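Local coordinates for protein phytase (Debaryomyces castellii, PDB 2GFI) that hydrolyses phosphate esters of phytate as a glycosylated 3-phytase of the histidine acid phosphatase family, at residues 91-94 / 95-99; 100-103 / 104-107; 142-145 / 146-150. One frame throughout, in Å; residues are numbered along the deposited sequence.

Interaction 1 of 3, residues 91-94 / 95-99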
loop_
_atom_site.group_PDB
_atom_site.type_symbol
_atom_site.label_atom_id
_atom_site.label_comp_id
_atom_site.label_asym_id
_atom_site.label_seq_id
_atom_site.Cartn_x
_atom_site.Cartn_y
_atom_site.Cartn_z
ATOM N N MET A 91 14.906 -33.763 8.136
ATOM C CA MET A 91 16.244 -33.946 7.557
ATOM C C MET A 91 16.652 -35.415 7.369
ATOM O O MET A 91 17.504 -35.710 6.550
ATOM C CB MET A 91 17.324 -33.185 8.335
ATOM C CG MET A 91 17.218 -31.644 8.245
ATOM S SD MET A 91 17.141 -30.871 6.580
ATOM C CE MET A 91 15.421 -30.532 6.448
ATOM N N SER A 92 16.019 -36.333 8.077
ATOM C CA SER A 92 16.451 -37.716 8.016
ATOM C C SER A 92 15.619 -38.547 7.023
ATOM O O SER A 92 15.862 -39.749 6.831
ATOM C CB SER A 92 16.422 -38.323 9.416
ATOM O OG SER A 92 15.078 -38.598 9.750
ATOM N N TYR A 93 14.639 -37.895 6.398
ATOM C CA TYR A 93 13.947 -38.404 5.224
ATOM C C TYR A 93 14.981 -38.788 4.160
ATOM O O TYR A 93 15.843 -38.024 3.821
ATOM C CB TYR A 93 13.017 -37.322 4.664
ATOM C CG TYR A 93 12.261 -37.737 3.414
ATOM C CD1 TYR A 93 11.375 -38.792 3.451
ATOM C CD2 TYR A 93 12.443 -37.069 2.202
ATOM C CE1 TYR A 93 10.681 -39.175 2.338
ATOM C CE2 TYR A 93 11.741 -37.447 1.064
ATOM C CZ TYR A 93 10.870 -38.503 1.141
ATOM O OH TYR A 93 10.185 -38.935 0.049
ATOM N N ASN A 94 14.941 -39.990 3.645
ATOM C CA ASN A 94 15.934 -40.242 2.638
ATOM C C ASN A 94 15.225 -40.285 1.297
ATOM O O ASN A 94 14.284 -41.071 1.072
ATOM C CB ASN A 94 16.792 -41.469 2.977
ATOM C CG ASN A 94 16.401 -42.665 2.189
ATOM O OD1 ASN A 94 15.321 -43.262 2.423
ATOM N ND2 ASN A 94 17.260 -43.035 1.218
ATOM N N GLY A 95 15.636 -39.374 0.438
ATOM C CA GLY A 95 14.794 -38.947 -0.655
ATOM C C GLY A 95 15.015 -37.463 -0.820
ATOM O O GLY A 95 15.456 -36.775 0.110
ATOM N N THR A 96 14.741 -36.983 -2.023
ATOM C CA THR A 96 14.728 -35.570 -2.308
ATOM C C THR A 96 13.310 -35.080 -2.085
ATOM O O THR A 96 12.370 -35.633 -2.642
ATOM C CB THR A 96 15.141 -35.375 -3.738
ATOM O OG1 THR A 96 16.499 -35.803 -3.849
ATOM C CG2 THR A 96 15.202 -33.912 -4.092
ATOM N N PHE A 97 13.159 -34.070 -1.231
ATOM C CA PHE A 97 11.857 -33.440 -1.028
ATOM C C PHE A 97 11.364 -32.781 -2.300
ATOM O O PHE A 97 12.129 -32.156 -3.016
ATOM C CB PHE A 97 11.927 -32.393 0.092
ATOM C CG PHE A 97 11.961 -32.985 1.472
ATOM C CD1 PHE A 97 10.793 -33.431 2.069
ATOM C CD2 PHE A 97 13.160 -33.085 2.171
ATOM C CE1 PHE A 97 10.795 -33.974 3.350
ATOM C CE2 PHE A 97 13.178 -33.634 3.462
ATOM C CZ PHE A 97 11.984 -34.077 4.051
ATOM N N LYS A 98 10.083 -32.936 -2.576
ATOM C CA LYS A 98 9.434 -32.293 -3.718
ATOM C C LYS A 98 8.242 -31.513 -3.192
ATOM O O LYS A 98 7.939 -31.615 -2.018
ATOM C CB LYS A 98 9.017 -33.331 -4.780
ATOM C CG LYS A 98 10.258 -33.988 -5.493
ATOM C CD LYS A 98 9.890 -34.831 -6.721
ATOM C CE LYS A 98 9.013 -36.034 -6.347
ATOM N NZ LYS A 98 9.670 -36.874 -5.312
ATOM N N GLY A 99 7.576 -30.728 -4.056
ATOM C CA GLY A 99 6.418 -29.953 -3.647
ATOM C C GLY A 99 6.722 -28.845 -2.643
ATOM O O GLY A 99 7.769 -28.198 -2.692
#

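Interaction 2 of 3, residues 100-103 / 104-107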
loop_
_atom_site.group_PDB
_atom_site.type_symbol
_atom_site.label_atom_id
_atom_site.label_comp_id
_atom_site.label_asym_id
_atom_site.label_seq_id
_atom_site.Cartn_x
_atom_site.Cartn_y
_atom_site.Cartn_z
ATOM N N GLU A 100 5.780 -28.613 -1.739
ATOM C CA GLU A 100 5.910 -27.561 -0.730
ATOM C C GLU A 100 7.110 -27.739 0.154
ATOM O O GLU A 100 7.591 -26.774 0.709
ATOM C CB GLU A 100 4.714 -27.534 0.225
ATOM C CG GLU A 100 3.366 -27.562 -0.423
ATOM C CD GLU A 100 2.698 -28.886 -0.190
ATOM O OE1 GLU A 100 3.148 -29.950 -0.755
ATOM O OE2 GLU A 100 1.732 -28.838 0.589
ATOM N N LEU A 101 7.551 -28.981 0.348
ATOM C CA LEU A 101 8.662 -29.243 1.273
ATOM C C LEU A 101 10.033 -29.207 0.606
ATOM O O LEU A 101 11.045 -29.445 1.265
ATOM C CB LEU A 101 8.447 -30.561 2.015
ATOM C CG LEU A 101 7.199 -30.666 2.901
ATOM C CD1 LEU A 101 7.197 -32.004 3.602
ATOM C CD2 LEU A 101 7.149 -29.522 3.907
ATOM N N ALA A 102 10.085 -28.864 -0.681
ATOM C CA ALA A 102 11.374 -28.897 -1.422
ATOM C C ALA A 102 12.475 -28.024 -0.838
ATOM O O ALA A 102 13.661 -28.345 -0.962
ATOM C CB ALA A 102 11.179 -28.565 -2.917
ATOM N N PHE A 103 12.103 -26.899 -0.235
ATOM C CA PHE A 103 13.106 -25.991 0.324
ATOM C C PHE A 103 13.980 -26.723 1.357
ATOM O O PHE A 103 15.073 -26.245 1.691
ATOM C CB PHE A 103 12.432 -24.774 0.976
ATOM C CG PHE A 103 11.568 -25.134 2.172
ATOM C CD1 PHE A 103 12.107 -25.155 3.459
ATOM C CD2 PHE A 103 10.220 -25.463 2.007
ATOM C CE1 PHE A 103 11.315 -25.493 4.557
ATOM C CE2 PHE A 103 9.432 -25.827 3.104
ATOM C CZ PHE A 103 9.969 -25.803 4.381
ATOM N N LEU A 104 13.476 -27.850 1.865
ATOM C CA LEU A 104 14.181 -28.689 2.853
ATOM C C LEU A 104 15.483 -29.251 2.335
ATOM O O LEU A 104 16.400 -29.455 3.112
ATOM C CB LEU A 104 13.301 -29.829 3.359
ATOM C CG LEU A 104 12.083 -29.406 4.193
ATOM C CD1 LEU A 104 11.226 -30.590 4.495
ATOM C CD2 LEU A 104 12.524 -28.722 5.488
ATOM N N ASN A 105 15.561 -29.470 1.023
ATOM C CA ASN A 105 16.808 -29.866 0.331
ATOM C C ASN A 105 17.904 -28.781 0.266
ATOM O O ASN A 105 19.074 -29.094 0.022
ATOM C CB ASN A 105 16.527 -30.286 -1.129
ATOM C CG ASN A 105 15.394 -31.299 -1.263
ATOM O OD1 ASN A 105 15.316 -32.268 -0.523
ATOM N ND2 ASN A 105 14.501 -31.051 -2.219
ATOM N N ASP A 106 17.546 -27.509 0.444
ATOM C CA ASP A 106 18.470 -26.446 0.032
ATOM C C ASP A 106 19.420 -25.941 1.096
ATOM O O ASP A 106 19.499 -24.733 1.328
ATOM C CB ASP A 106 17.713 -25.283 -0.601
ATOM C CG ASP A 106 16.809 -25.737 -1.714
ATOM O OD1 ASP A 106 15.759 -25.086 -1.923
ATOM O OD2 ASP A 106 17.048 -26.746 -2.416
ATOM N N ASP A 107 20.170 -26.851 1.723
ATOM C CA ASP A 107 20.991 -26.468 2.861
ATOM C C ASP A 107 20.109 -25.693 3.779
ATOM O O ASP A 107 20.401 -24.542 4.126
ATOM C CB ASP A 107 22.150 -25.570 2.433
ATOM C CG ASP A 107 23.097 -26.265 1.493
ATOM O OD1 ASP A 107 23.160 -27.536 1.548
ATOM O OD2 ASP A 107 23.818 -25.612 0.687
#

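Interaction 3 of 3, residues 142-145 / 146-150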
loop_
_atom_site.group_PDB
_atom_site.type_symbol
_atom_site.label_atom_id
_atom_site.label_comp_id
_atom_site.label_asym_id
_atom_site.label_seq_id
_atom_site.Cartn_x
_atom_site.Cartn_y
_atom_site.Cartn_z
ATOM N N ILE A 142 9.038 4.863 21.679
ATOM C CA ILE A 142 9.100 6.145 20.992
ATOM C C ILE A 142 7.710 6.696 20.713
ATOM O O ILE A 142 7.429 7.843 20.983
ATOM C CB ILE A 142 9.865 6.005 19.650
ATOM C CG1 ILE A 142 11.334 5.595 19.857
ATOM C CG2 ILE A 142 9.708 7.265 18.790
ATOM C CD1 ILE A 142 12.123 5.362 18.498
ATOM N N ALA A 143 6.856 5.856 20.143
ATOM C CA ALA A 143 5.523 6.216 19.717
ATOM C C ALA A 143 4.721 6.602 20.930
ATOM O O ALA A 143 3.875 7.499 20.893
ATOM C CB ALA A 143 4.852 5.016 19.000
ATOM N N PHE A 144 4.956 5.855 21.995
ATOM C CA PHE A 144 4.233 6.044 23.213
ATOM C C PHE A 144 4.636 7.392 23.815
ATOM O O PHE A 144 3.787 8.127 24.269
ATOM C CB PHE A 144 4.521 4.884 24.166
ATOM C CG PHE A 144 3.572 4.802 25.341
ATOM C CD1 PHE A 144 2.452 3.952 25.297
ATOM C CD2 PHE A 144 3.814 5.537 26.523
ATOM C CE1 PHE A 144 1.594 3.831 26.398
ATOM C CE2 PHE A 144 2.973 5.403 27.617
ATOM C CZ PHE A 144 1.867 4.557 27.548
ATOM N N ARG A 145 5.925 7.720 23.826
ATOM C CA ARG A 145 6.337 9.035 24.273
ATOM C C ARG A 145 5.697 10.099 23.413
ATOM O O ARG A 145 5.183 11.072 23.940
ATOM C CB ARG A 145 7.853 9.221 24.276
ATOM C CG ARG A 145 8.259 10.687 24.548
ATOM C CD ARG A 145 7.910 11.277 25.946
ATOM N NE ARG A 145 9.062 10.947 26.700
ATOM C CZ ARG A 145 10.006 11.734 27.136
ATOM N NH1 ARG A 145 9.946 13.057 27.104
ATOM N NH2 ARG A 145 11.018 11.124 27.679
ATOM N N THR A 146 5.736 9.919 22.092
ATOM C CA THR A 146 5.127 10.897 21.181
ATOM C C THR A 146 3.660 11.161 21.517
ATOM O O THR A 146 3.263 12.288 21.549
ATOM C CB THR A 146 5.253 10.478 19.706
ATOM O OG1 THR A 146 6.617 10.505 19.321
ATOM C CG2 THR A 146 4.668 11.557 18.820
ATOM N N LYS A 147 2.881 10.117 21.793
ATOM C CA LYS A 147 1.476 10.254 22.135
ATOM C C LYS A 147 1.190 10.776 23.544
ATOM O O LYS A 147 0.319 11.649 23.738
ATOM C CB LYS A 147 0.743 8.916 21.945
ATOM C CG LYS A 147 -0.771 9.124 21.963
ATOM C CD LYS A 147 -1.586 7.905 21.572
ATOM C CE LYS A 147 -3.091 8.185 21.720
ATOM N NZ LYS A 147 -3.918 6.949 21.461
ATOM N N TYR A 148 1.891 10.204 24.521
ATOM C CA TYR A 148 1.521 10.365 25.930
ATOM C C TYR A 148 2.465 11.207 26.756
ATOM O O TYR A 148 2.184 11.471 27.906
ATOM C CB TYR A 148 1.364 9.008 26.609
ATOM C CG TYR A 148 0.280 8.155 25.994
ATOM C CD1 TYR A 148 -1.069 8.459 26.188
ATOM C CD2 TYR A 148 0.604 7.028 25.217
ATOM C CE1 TYR A 148 -2.065 7.662 25.619
ATOM C CE2 TYR A 148 -0.370 6.228 24.670
ATOM C CZ TYR A 148 -1.704 6.549 24.857
ATOM O OH TYR A 148 -2.684 5.753 24.294
ATOM N N GLY A 149 3.576 11.608 26.158
ATOM C CA GLY A 149 4.655 12.286 26.856
ATOM C C GLY A 149 4.316 13.624 27.516
ATOM O O GLY A 149 5.056 14.060 28.390
ATOM N N GLU A 150 3.230 14.284 27.110
ATOM C CA GLU A 150 2.795 15.503 27.802
ATOM C C GLU A 150 2.489 15.173 29.265
ATOM O O GLU A 150 2.512 16.061 30.122
ATOM C CB GLU A 150 1.543 16.104 27.159
ATOM C CG GLU A 150 0.268 15.319 27.443
ATOM C CD GLU A 150 -0.847 15.689 26.485
ATOM O OE1 GLU A 150 -0.677 15.519 25.257
ATOM O OE2 GLU A 150 -1.886 16.183 26.962
#

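Interaction 1 of 3, residues 91-94 / 95-99
The phenol oxygen of Y93, OH, is hydrogen-bonded to the backbone O of P243, and the ring it holds lies against the ring of F97. No hydrogen bond joins 91-94 to 95-99, so the contact rests on side-chain packing along the loop through N94 and G95. The two aromatic side chains are four residues apart and cross at a slant. Their ring planes meet at 39°, and the centroids are 4.6 Å apart. This is neither a stack nor an edge-to-face pair. Y93 CD2 sits over the middle of one face of the F97 ring, 3.5 Å above its plane. The lower part of the tyrosine also takes part, since Y93 CB is 3.5 Å from F97 CZ. In Y93, CG is anti to the backbone N (chi1 179°), which turns the ring toward F97. The other end of the same ring edge covers the glycine: Y93 CE2 is 3.8 Å from G95 CA. T96 O lies near the plane of the tyrosine ring, at its edge, 4.2 Å from Y93 CE2. G95 has a backbone shape that calls for glycine. A CB there would run into both N94 O and Y93 CE2. The backbone N of K98 is hydrogen-bonded to N242 OD1, next to the residue that holds the tyrosine. T96 packs on T96 of the second subunit, so this loop meets another copy of the protein. The geometry is that of an aromatic i to i+4 contact in an irregular loop just after helix 77-91, in what is probably the smaller, mainly helical part of a histidine acid phosphatase.

Interaction 2 of 3, residues 100-103 / 104-107
Residues 100-105 belong to a 3-10 helix, in which the N-H groups of L104, N105 and D106 reach back three residues, to L101 O, A102 O and F103 O. The first of these is less sure, because L104 N is crowded in the model. N105 N lies 3.0 Å from A102 O, and D106 N meets F103 O at an N-H...O angle of 163°. D106 then centres an inverse gamma turn that ends the helical run. Among the side chains, F103 and L104 lie side by side and point the same way. L104 CG sits over one face of the F103 ring, 4.2 Å from its centroid, in a CH-pi contact. L104 CD2 comes to 3.6 Å from F103 CE1. The ring is there because F103 CG stands between its own backbone N and carbonyl carbon (chi1 64°). The other methyl of the leucine turns to L101, with L104 CD1 3.7 Å from L101 CB. Replacing F103 by an alanine would probably leave L104 CG and CD2 without the ring face that covers them and open a gap beside P270. N105 ND2 lies close to A102 O but at a poor angle; its hydrogen bond goes to F97 O. D106 OD2 accepts a hydrogen bond from G99 N of the second subunit, and A102 packs on A102 of that subunit. Within the chain, L104 rests on L90 and M91 of helix 77-91, while L101 touches F238 and E100 forms a salt bridge with R237, both on helix 229-241.

Interaction 3 of 3, residues 142-145 / 146-150
F144 O accepts the backbone N-H of Y148 at 2.8 Å, and the rings of the same two residues meet one turn apart on the helix. Two bonds before it have the same i to i+4 form: T146 N to I142 O at 2.9 Å and K147 N to A143 O. The last one, G149 N to R145 O, is also 2.8 Å long, but its N-H...O angle is 136°, less straight than the others. The polar ends of K147, Y148 and R145 find partners beyond the helix. K147 NZ forms a salt bridge with E378 OE2 and a hydrogen bond with T53 O. Y148 OH also bonds to E378 OE2, so one carboxylate oxygen serves both side chains, and the lysine charge probably helps keep it ionised. R145 NH2 has a weak hydrogen bond to F179 O. The aromatic pair is oblique, its planes turned by 45°, and its touching atoms are carbons. Y148 CD2 lies over the centre of one F144 face, 3.4 Å above the plane, and Y148 CE2 is 3.5 Å from F144 CE1. With CG anti to the backbone N (chi1 -166°), the F144 ring is placed where it meets Y148; it also meets the ring of F175 edge-to-face. The bend at chi2 of R145 brings its CD to 3.5 Å from G149 CA; a CB on this glycine would strike R145 CD. I142, R145 and T146 also pack on the third subunit. F144 and Y148 face strands 59-69 and 374-382, and F144 also touches strand 326-331. This is a helix laid on the central sheet, as expected of the alpha/beta fold of histidine phosphatases.

In the fold
From the N terminus, interaction 1 comes first, just after helix 77-91, and interaction 2 follows at once at 100-107. Interaction 3 lies at the end of helix 133-148. All three are local contacts in series; none encloses or crosses another. Interactions 1 and 2 touch, with centres 8 Å apart: F97 CD2 packs 3.5 Å from L104 CB. Together they fold one loop back on helix 77-91, and both reach the second subunit. Interaction 3 is separate, its centre about 51 Å from that of interaction 1 and on the opposite side of the chain's centre. It ties helix 133-148 to the central sheet and touches the third and fourth subunits.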